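Local coordinates for peptidoglycan synthetase penicillin-binding protein 3 (Bifidobacterium adolescentis, PDB 4YE5), which probably binds penicillin and is thought to cross-link peptidoglycan as a transpeptidase during cell-wall synthesis, at residues Ala30-Ile35 with Gly172-Glu177; Lys431-Thr436 with Glu441-Lys446. One frame throughout, in Å; residues are numbered along the deposited sequence.

Overall arrangement
Both contacts lie by one mixed sheet, their centres about 13 Å apart and their nearest atoms about 4 Å apart without touching: interaction 1 packs a helix on it, interaction 2 forms its edge. Interaction 1 is the buried one: residues 30-35, which run into strand 35-36, meet helix 172-176 chiefly through side chains, in a salt bridge and an isoleucine contact. Interaction 2 lies at the surface, where strands 430-434 and 440-442 form a hairpin, and its bonds across the strands are backbone ones. Strand 214-217 separates 35-36 from 430-434, so the sheet brings together strands of the dimerisation and transpeptidase parts of the chain.

Interaction 1 (Ala30-Ile35 with Gly172-Glu177); sequences ARRGKI and GIEQME
Arg32 reaches Glu174 side-on, NE and NH2 both directed at the single oxygen OE1. The two hydrogen bonds of this salt bridge are equal in length, Arg32 NE to Glu174 OE1 3.0 Å and Arg32 NH2 to Glu174 OE1 3.0 Å, and both are noticeably bent (148° and 145° at the hydrogen), as expected when two donors share one oxygen. OE1 lies almost in the guanidinium plane, but the two flat groups are turned against each other, and both nitrogens come from one face of the carboxylate, NE on its syn side and NH2 on its anti side. An extended chain, with CG anti to the backbone N (chi1 -167°), carries the guanidinium across to the helix.

The tightly packed part lies beside this pair. Ile35 CD1 rests against the carboxylate carbon, 3.7 Å from Glu174 CD, and makes an apolar contact with the branch methyl of Ile173, CD1 to CG2 being 4.0 Å. Leu181 of helix 178-182 and Ala44 of strand 42-46 help enclose this side. By contrast, the Arg32 side is more open: the residue is partly exposed, and NH2 bonds Asn178 OD1.

Glu174 OE2 has a salt bridge from Arg148 and a hydrogen bond with Tyr150. With two arginines and a tyrosine hydroxyl around it, this buried carboxylate is probably stabilised as the anion, tying helix 172-176 to the chain entering strand 35-36.

Interaction 2 (Lys431-Thr436 with Glu441-Lys446); sequences KSITDT and EEQQSK
Ile433 and Glu441 face each other as an antiparallel hydrogen-bonded pair, and their backbones supply two of the three main-chain bonds across the contact. Glu441 N donates to Ile433 O at 2.8 Å, while Ile433 N donates to Glu441 O at 3.0 Å. The third runs from Gln443 N to Lys431 O, 2.7 Å long and practically straight at 178°. Between these bonds Ser432 and Glu442 form a non-hydrogen-bonded pair, where the CA atoms close to 4.2 Å and Ser432 CA makes a bent CA-H...O contact with Glu441 O.

Side-chain hydrogen bonds hold Gln443 within its own segment. Its chain bends at CG (chi2 -59°) and folds back along that segment toward Glu441, which brings NE2 to two acceptors of Glu441, the carbonyl O at 2.7 Å and the carboxylate OE2 at 2.8 Å. Both acceptors lie near the amide plane, so together they limit its rotation. OE2 is met on its anti lone pair. Glu441 O takes NE2 from above its carbonyl plane, and Ile433 N reaches the same oxygen from the opposite face.

Van der Waals packing uses the same bend. Ile433 CD1 lies over the flat amide, 3.6 Å from Gln443 CD, and Ile433 CG1 lies against Gln443 CG. The aliphatic part of Gln443 also meets the backbone of Ser432.

Away from the hairpin partner, Lys431 extends its chain to Thr38, where NZ is hydrogen-bonded to OG1. Lys431 and Ser432 both face Thr216 of strand 214-217, a classic beta bulge on the inner flank of strand 430-434. The whole is an antiparallel beta hairpin at the margin of a mixed sheet, with 440-442 as the outermost strand at this end.

Interaction 1 (Ala30-Ile35 with Gly172-Glu177)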
ATOM      1  N   ALA A  30     -17.507   8.630  15.952  1.00 24.41           N
ATOM      2  CA  ALA A  30     -16.079   8.447  16.203  1.00 28.71           C
ATOM      3  C   ALA A  30     -15.253   9.272  15.210  1.00 27.35           C
ATOM      4  O   ALA A  30     -15.606   9.364  14.033  1.00 22.49           O
ATOM      5  CB  ALA A  30     -15.698   6.954  16.088  1.00 27.04           C
ATOM      6  N   ARG A  31     -14.160   9.871  15.686  1.00 26.22           N
ATOM      7  CA  ARG A  31     -13.244  10.601  14.802  1.00 25.78           C
ATOM      8  C   ARG A  31     -12.252   9.643  14.141  1.00 27.67           C
ATOM      9  O   ARG A  31     -11.726   8.718  14.777  1.00 22.91           O
ATOM     10  CB  ARG A  31     -12.485  11.680  15.573  1.00 26.52           C
ATOM     11  CG  ARG A  31     -13.413  12.635  16.350  1.00 38.58           C
ATOM     12  CD  ARG A  31     -12.627  13.546  17.291  1.00 45.96           C
ATOM     13  NE  ARG A  31     -11.606  14.309  16.576  1.00 56.03           N
ATOM     14  CZ  ARG A  31     -10.536  14.855  17.149  1.00 63.51           C
ATOM     15  NH1 ARG A  31     -10.342  14.724  18.458  1.00 67.16           N
ATOM     16  NH2 ARG A  31      -9.658  15.530  16.414  1.00 59.74           N
ATOM     17  N   ARG A  32     -12.002   9.868  12.861  1.00 22.27           N
ATOM     18  CA  ARG A  32     -11.132   8.981  12.104  1.00 25.02           C
ATOM     19  C   ARG A  32      -9.672   9.090  12.542  1.00 23.43           C
ATOM     20  O   ARG A  32      -9.158  10.184  12.756  1.00 23.39           O
ATOM     21  CB  ARG A  32     -11.270   9.275  10.613  1.00 24.28           C
ATOM     22  CG  ARG A  32     -10.648   8.194   9.726  1.00 21.79           C
ATOM     23  CD  ARG A  32     -11.009   8.412   8.270  1.00 19.84           C
ATOM     24  NE  ARG A  32     -10.492   7.321   7.444  1.00 23.02           N
ATOM     25  CZ  ARG A  32     -11.097   6.152   7.308  1.00 24.36           C
ATOM     26  NH1 ARG A  32     -12.245   5.913   7.956  1.00 20.55           N
ATOM     27  NH2 ARG A  32     -10.548   5.216   6.530  1.00 23.95           N
ATOM     28  N   GLY A  33      -9.004   7.948  12.676  1.00 22.48           N
ATOM     29  CA  GLY A  33      -7.593   7.930  13.013  1.00 26.29           C
ATOM     30  C   GLY A  33      -6.685   8.444  11.905  1.00 23.64           C
ATOM     31  O   GLY A  33      -7.116   8.660  10.773  1.00 22.94           O
ATOM     32  N   LYS A  34      -5.424   8.671  12.249  1.00 20.91           N
ATOM     33  CA  LYS A  34      -4.447   9.159  11.281  1.00 24.67           C
ATOM     34  C   LYS A  34      -3.735   8.013  10.556  1.00 21.01           C
ATOM     35  O   LYS A  34      -3.722   6.863  11.018  1.00 22.21           O
ATOM     36  CB  LYS A  34      -3.382  10.042  11.952  1.00 24.83           C
ATOM     37  CG  LYS A  34      -3.889  11.108  12.921  1.00 30.64           C
ATOM     38  CD  LYS A  34      -2.721  11.986  13.387  1.00 37.07           C
ATOM     39  CE  LYS A  34      -2.808  12.358  14.871  1.00 46.10           C
ATOM     40  NZ  LYS A  34      -4.129  12.911  15.289  1.00 44.68           N
ATOM     41  N   ILE A  35      -3.152   8.346   9.415  1.00 19.15           N
ATOM     42  CA  ILE A  35      -2.183   7.472   8.764  1.00 20.41           C
ATOM     43  C   ILE A  35      -0.842   8.184   8.808  1.00 22.41           C
ATOM     44  O   ILE A  35      -0.751   9.376   8.493  1.00 22.45           O
ATOM     45  CB  ILE A  35      -2.558   7.163   7.307  1.00 24.49           C
ATOM     46  CG1 ILE A  35      -3.902   6.424   7.255  1.00 22.03           C
ATOM     47  CG2 ILE A  35      -1.430   6.302   6.644  1.00 18.13           C
ATOM     48  CD1 ILE A  35      -4.589   6.435   5.883  1.00 18.40           C
ATOM     49  N   GLY A 172      -7.370   2.371  -1.551  1.00 23.14           N
ATOM     50  CA  GLY A 172      -6.047   2.400  -0.958  1.00 21.59           C
ATOM     51  C   GLY A 172      -6.020   1.986   0.498  1.00 19.89           C
ATOM     52  O   GLY A 172      -6.828   1.182   0.946  1.00 20.49           O
ATOM     53  N   ILE A 173      -5.049   2.518   1.227  1.00 18.47           N
ATOM     54  CA  ILE A 173      -4.882   2.206   2.639  1.00 20.14           C
ATOM     55  C   ILE A 173      -6.112   2.626   3.487  1.00 19.38           C
ATOM     56  O   ILE A 173      -6.476   1.943   4.450  1.00 19.34           O
ATOM     57  CB  ILE A 173      -3.590   2.870   3.145  1.00 24.98           C
ATOM     58  CG1 ILE A 173      -2.389   2.178   2.466  1.00 30.49           C
ATOM     59  CG2 ILE A 173      -3.478   2.748   4.665  1.00 18.95           C
ATOM     60  CD1 ILE A 173      -1.119   2.890   2.659  1.00 34.74           C
ATOM     61  N   GLU A 174      -6.770   3.710   3.088  1.00 20.13           N
ATOM     62  CA  GLU A 174      -7.993   4.167   3.788  1.00 23.96           C
ATOM     63  C   GLU A 174      -9.023   3.051   3.832  1.00 22.72           C
ATOM     64  O   GLU A 174      -9.693   2.837   4.837  1.00 25.18           O
ATOM     65  CB  GLU A 174      -8.595   5.398   3.085  1.00 19.16           C
ATOM     66  CG  GLU A 174      -7.712   6.645   3.129  1.00 18.76           C
ATOM     67  CD  GLU A 174      -7.848   7.436   4.430  1.00 23.73           C
ATOM     68  OE1 GLU A 174      -8.356   6.888   5.438  1.00 19.94           O
ATOM     69  OE2 GLU A 174      -7.446   8.620   4.447  1.00 22.78           O
ATOM     70  N   GLN A 175      -9.130   2.316   2.731  1.00 22.37           N
ATOM     71  CA  GLN A 175     -10.092   1.235   2.649  1.00 22.97           C
ATOM     72  C   GLN A 175      -9.581   0.008   3.394  1.00 28.43           C
ATOM     73  O   GLN A 175     -10.295  -0.591   4.192  1.00 25.43           O
ATOM     74  CB  GLN A 175     -10.352   0.878   1.182  1.00 20.72           C
ATOM     75  CG  GLN A 175     -11.129  -0.433   0.991  1.00 26.89           C
ATOM     76  CD  GLN A 175     -11.386  -0.731  -0.477  1.00 39.66           C
ATOM     77  OE1 GLN A 175     -11.251   0.147  -1.327  1.00 46.64           O
ATOM     78  NE2 GLN A 175     -11.735  -1.977  -0.783  1.00 45.94           N
HETATM   79  N   MSE A 176      -8.335  -0.370   3.135  1.00 26.79           N
HETATM   80  CA  MSE A 176      -7.787  -1.569   3.767  1.00 23.37           C
HETATM   81  C   MSE A 176      -7.794  -1.493   5.287  1.00 24.92           C
HETATM   82  O   MSE A 176      -8.056  -2.482   5.962  1.00 26.32           O
HETATM   83  CB  MSE A 176      -6.349  -1.787   3.320  1.00 20.27           C
HETATM   84  CG  MSE A 176      -5.764  -3.046   3.874  1.00 30.26           C
HETATM   85 SE   MSE A 176      -4.015  -3.311   3.080  0.43 39.72          SE
HETATM   86  CE  MSE A 176      -3.062  -2.228   4.314  1.00 19.60           C
ATOM     87  N   GLU A 177      -7.464  -0.323   5.821  1.00 22.53           N
ATOM     88  CA  GLU A 177      -7.367  -0.138   7.268  1.00 23.21           C
ATOM     89  C   GLU A 177      -8.613   0.551   7.830  1.00 27.38           C
ATOM     90  O   GLU A 177      -8.572   1.113   8.918  1.00 24.25           O
ATOM     91  CB  GLU A 177      -6.134   0.705   7.588  1.00 22.50           C
ATOM     92  CG  GLU A 177      -4.826  -0.034   7.253  1.00 23.31           C
ATOM     93  CD  GLU A 177      -4.739  -1.321   8.013  1.00 31.44           C
ATOM     94  OE1 GLU A 177      -4.762  -1.259   9.266  1.00 37.60           O
ATOM     95  OE2 GLU A 177      -4.712  -2.391   7.364  1.00 35.33           O
TER

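Interaction 2 (Lys431-Thr436 with Glu441-Lys446)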
ATOM      1  N   LYS A 431       2.973  -1.275   9.779  1.00 21.84           N
ATOM      2  CA  LYS A 431       3.981  -1.500  10.807  1.00 24.68           C
ATOM      3  C   LYS A 431       3.358  -1.581  12.209  1.00 33.30           C
ATOM      4  O   LYS A 431       3.668  -2.487  12.989  1.00 28.08           O
ATOM      5  CB  LYS A 431       5.009  -0.370  10.742  1.00 23.27           C
ATOM      6  CG  LYS A 431       5.970  -0.235  11.905  1.00 32.24           C
ATOM      7  CD  LYS A 431       7.060   0.756  11.502  1.00 29.35           C
ATOM      8  CE  LYS A 431       7.963   1.104  12.642  1.00 33.77           C
ATOM      9  NZ  LYS A 431       8.984   2.094  12.216  1.00 38.06           N
ATOM     10  N   SER A 432       2.481  -0.635  12.528  1.00 23.45           N
ATOM     11  CA  SER A 432       1.858  -0.617  13.854  1.00 27.79           C
ATOM     12  C   SER A 432       0.516   0.095  13.899  1.00 32.95           C
ATOM     13  O   SER A 432       0.138   0.814  12.969  1.00 27.38           O
ATOM     14  CB  SER A 432       2.805  -0.032  14.911  1.00 31.44           C
ATOM     15  OG  SER A 432       3.111   1.325  14.648  1.00 36.75           O
ATOM     16  N   ILE A 433      -0.217  -0.151  14.982  1.00 29.95           N
ATOM     17  CA  ILE A 433      -1.468   0.530  15.237  1.00 33.21           C
ATOM     18  C   ILE A 433      -1.393   1.136  16.630  1.00 37.97           C
ATOM     19  O   ILE A 433      -0.977   0.458  17.571  1.00 34.98           O
ATOM     20  CB  ILE A 433      -2.651  -0.454  15.134  1.00 36.71           C
ATOM     21  CG1 ILE A 433      -2.800  -0.930  13.681  1.00 33.22           C
ATOM     22  CG2 ILE A 433      -3.950   0.189  15.647  1.00 32.73           C
ATOM     23  CD1 ILE A 433      -3.814  -2.031  13.503  1.00 38.18           C
ATOM     24  N   THR A 434      -1.758   2.417  16.753  1.00 31.28           N
ATOM     25  CA  THR A 434      -1.743   3.113  18.035  1.00 33.27           C
ATOM     26  C   THR A 434      -3.179   3.351  18.488  1.00 34.84           C
ATOM     27  O   THR A 434      -3.933   4.049  17.802  1.00 34.51           O
ATOM     28  CB  THR A 434      -1.048   4.484  17.929  1.00 40.46           C
ATOM     29  OG1 THR A 434       0.250   4.327  17.359  1.00 34.42           O
ATOM     30  CG2 THR A 434      -0.907   5.130  19.304  1.00 35.34           C
ATOM     31  N   ASP A 435      -3.559   2.766  19.623  1.00 39.30           N
ATOM     32  CA  ASP A 435      -4.938   2.875  20.096  1.00 45.29           C
ATOM     33  C   ASP A 435      -5.232   4.226  20.759  1.00 40.64           C
ATOM     34  O   ASP A 435      -4.365   5.094  20.812  1.00 39.72           O
ATOM     35  CB  ASP A 435      -5.343   1.685  20.986  1.00 49.63           C
ATOM     36  CG  ASP A 435      -4.592   1.633  22.327  1.00 51.00           C
ATOM     37  OD1 ASP A 435      -4.097   2.666  22.824  1.00 45.72           O
ATOM     38  OD2 ASP A 435      -4.514   0.526  22.899  1.00 54.49           O
ATOM     39  N   THR A 436      -6.454   4.394  21.251  1.00 41.73           N
ATOM     40  CA  THR A 436      -6.887   5.671  21.822  1.00 47.56           C
ATOM     41  C   THR A 436      -6.198   6.011  23.149  1.00 51.81           C
ATOM     42  O   THR A 436      -6.179   7.169  23.559  1.00 48.49           O
ATOM     43  CB  THR A 436      -8.414   5.712  22.042  1.00 48.00           C
ATOM     44  OG1 THR A 436      -8.804   4.583  22.829  1.00 48.34           O
ATOM     45  CG2 THR A 436      -9.146   5.667  20.716  1.00 45.88           C
ATOM     46  N   GLU A 441       0.878  -0.826  19.163  1.00 39.71           N
ATOM     47  CA  GLU A 441       0.956  -2.272  18.976  1.00 41.35           C
ATOM     48  C   GLU A 441       1.553  -2.624  17.613  1.00 39.31           C
ATOM     49  O   GLU A 441       0.914  -2.406  16.578  1.00 37.50           O
ATOM     50  CB  GLU A 441      -0.427  -2.902  19.103  1.00 47.47           C
ATOM     51  CG  GLU A 441      -0.446  -4.397  18.833  1.00 59.32           C
ATOM     52  CD  GLU A 441      -1.853  -4.963  18.766  1.00 74.76           C
ATOM     53  OE1 GLU A 441      -2.342  -5.450  19.810  1.00 85.37           O
ATOM     54  OE2 GLU A 441      -2.470  -4.921  17.675  1.00 73.90           O
ATOM     55  N   GLU A 442       2.767  -3.173  17.611  1.00 35.44           N
ATOM     56  CA  GLU A 442       3.409  -3.559  16.361  1.00 40.05           C
ATOM     57  C   GLU A 442       2.555  -4.605  15.672  1.00 36.81           C
ATOM     58  O   GLU A 442       2.000  -5.478  16.323  1.00 36.17           O
ATOM     59  CB  GLU A 442       4.827  -4.096  16.577  1.00 48.49           C
ATOM     60  CG  GLU A 442       5.531  -4.421  15.260  1.00 57.50           C
ATOM     61  CD  GLU A 442       6.882  -5.092  15.439  1.00 71.64           C
ATOM     62  OE1 GLU A 442       7.616  -5.217  14.433  1.00 72.92           O
ATOM     63  OE2 GLU A 442       7.212  -5.496  16.578  1.00 77.43           O
ATOM     64  N   GLN A 443       2.420  -4.493  14.356  1.00 30.27           N
ATOM     65  CA  GLN A 443       1.614  -5.441  13.610  1.00 34.74           C
ATOM     66  C   GLN A 443       2.514  -6.470  12.937  1.00 38.77           C
ATOM     67  O   GLN A 443       3.640  -6.173  12.552  1.00 35.15           O
ATOM     68  CB  GLN A 443       0.758  -4.709  12.572  1.00 33.11           C
ATOM     69  CG  GLN A 443      -0.182  -3.672  13.177  1.00 33.40           C
ATOM     70  CD  GLN A 443      -1.146  -4.287  14.172  1.00 38.80           C
ATOM     71  OE1 GLN A 443      -1.992  -5.104  13.802  1.00 42.47           O
ATOM     72  NE2 GLN A 443      -1.007  -3.919  15.453  1.00 31.63           N
ATOM     73  N   GLN A 444       2.024  -7.692  12.811  1.00 51.02           N
ATOM     74  CA  GLN A 444       2.773  -8.714  12.099  1.00 63.47           C
ATOM     75  C   GLN A 444       1.867  -9.400  11.094  1.00 70.31           C
ATOM     76  O   GLN A 444       0.766  -9.834  11.434  1.00 71.56           O
ATOM     77  CB  GLN A 444       3.387  -9.729  13.067  1.00 66.73           C
ATOM     78  CG  GLN A 444       4.444  -9.152  14.009  1.00 73.52           C
ATOM     79  CD  GLN A 444       5.649  -8.539  13.281  1.00 77.84           C
ATOM     80  OE1 GLN A 444       6.331  -7.668  13.826  1.00 77.87           O
ATOM     81  NE2 GLN A 444       5.917  -9.001  12.057  1.00 75.11           N
ATOM     82  N   SER A 445       2.330  -9.481   9.852  1.00 68.94           N
ATOM     83  CA  SER A 445       1.553 -10.107   8.791  1.00 69.28           C
ATOM     84  C   SER A 445       1.188 -11.551   9.130  1.00 69.24           C
ATOM     85  O   SER A 445       1.901 -12.228   9.875  1.00 70.35           O
ATOM     86  CB  SER A 445       2.302 -10.031   7.457  1.00 64.67           C
ATOM     87  OG  SER A 445       2.238  -8.716   6.927  1.00 63.54           O
ATOM     88  N   LYS A 446       0.055 -12.002   8.601  1.00 69.62           N
ATOM     89  CA  LYS A 446      -0.383 -13.378   8.776  1.00 70.54           C
ATOM     90  C   LYS A 446       0.579 -14.291   8.024  1.00 67.85           C
ATOM     91  O   LYS A 446       1.332 -13.834   7.167  1.00 65.20           O
ATOM     92  CB  LYS A 446      -1.810 -13.557   8.250  1.00 71.31           C
TER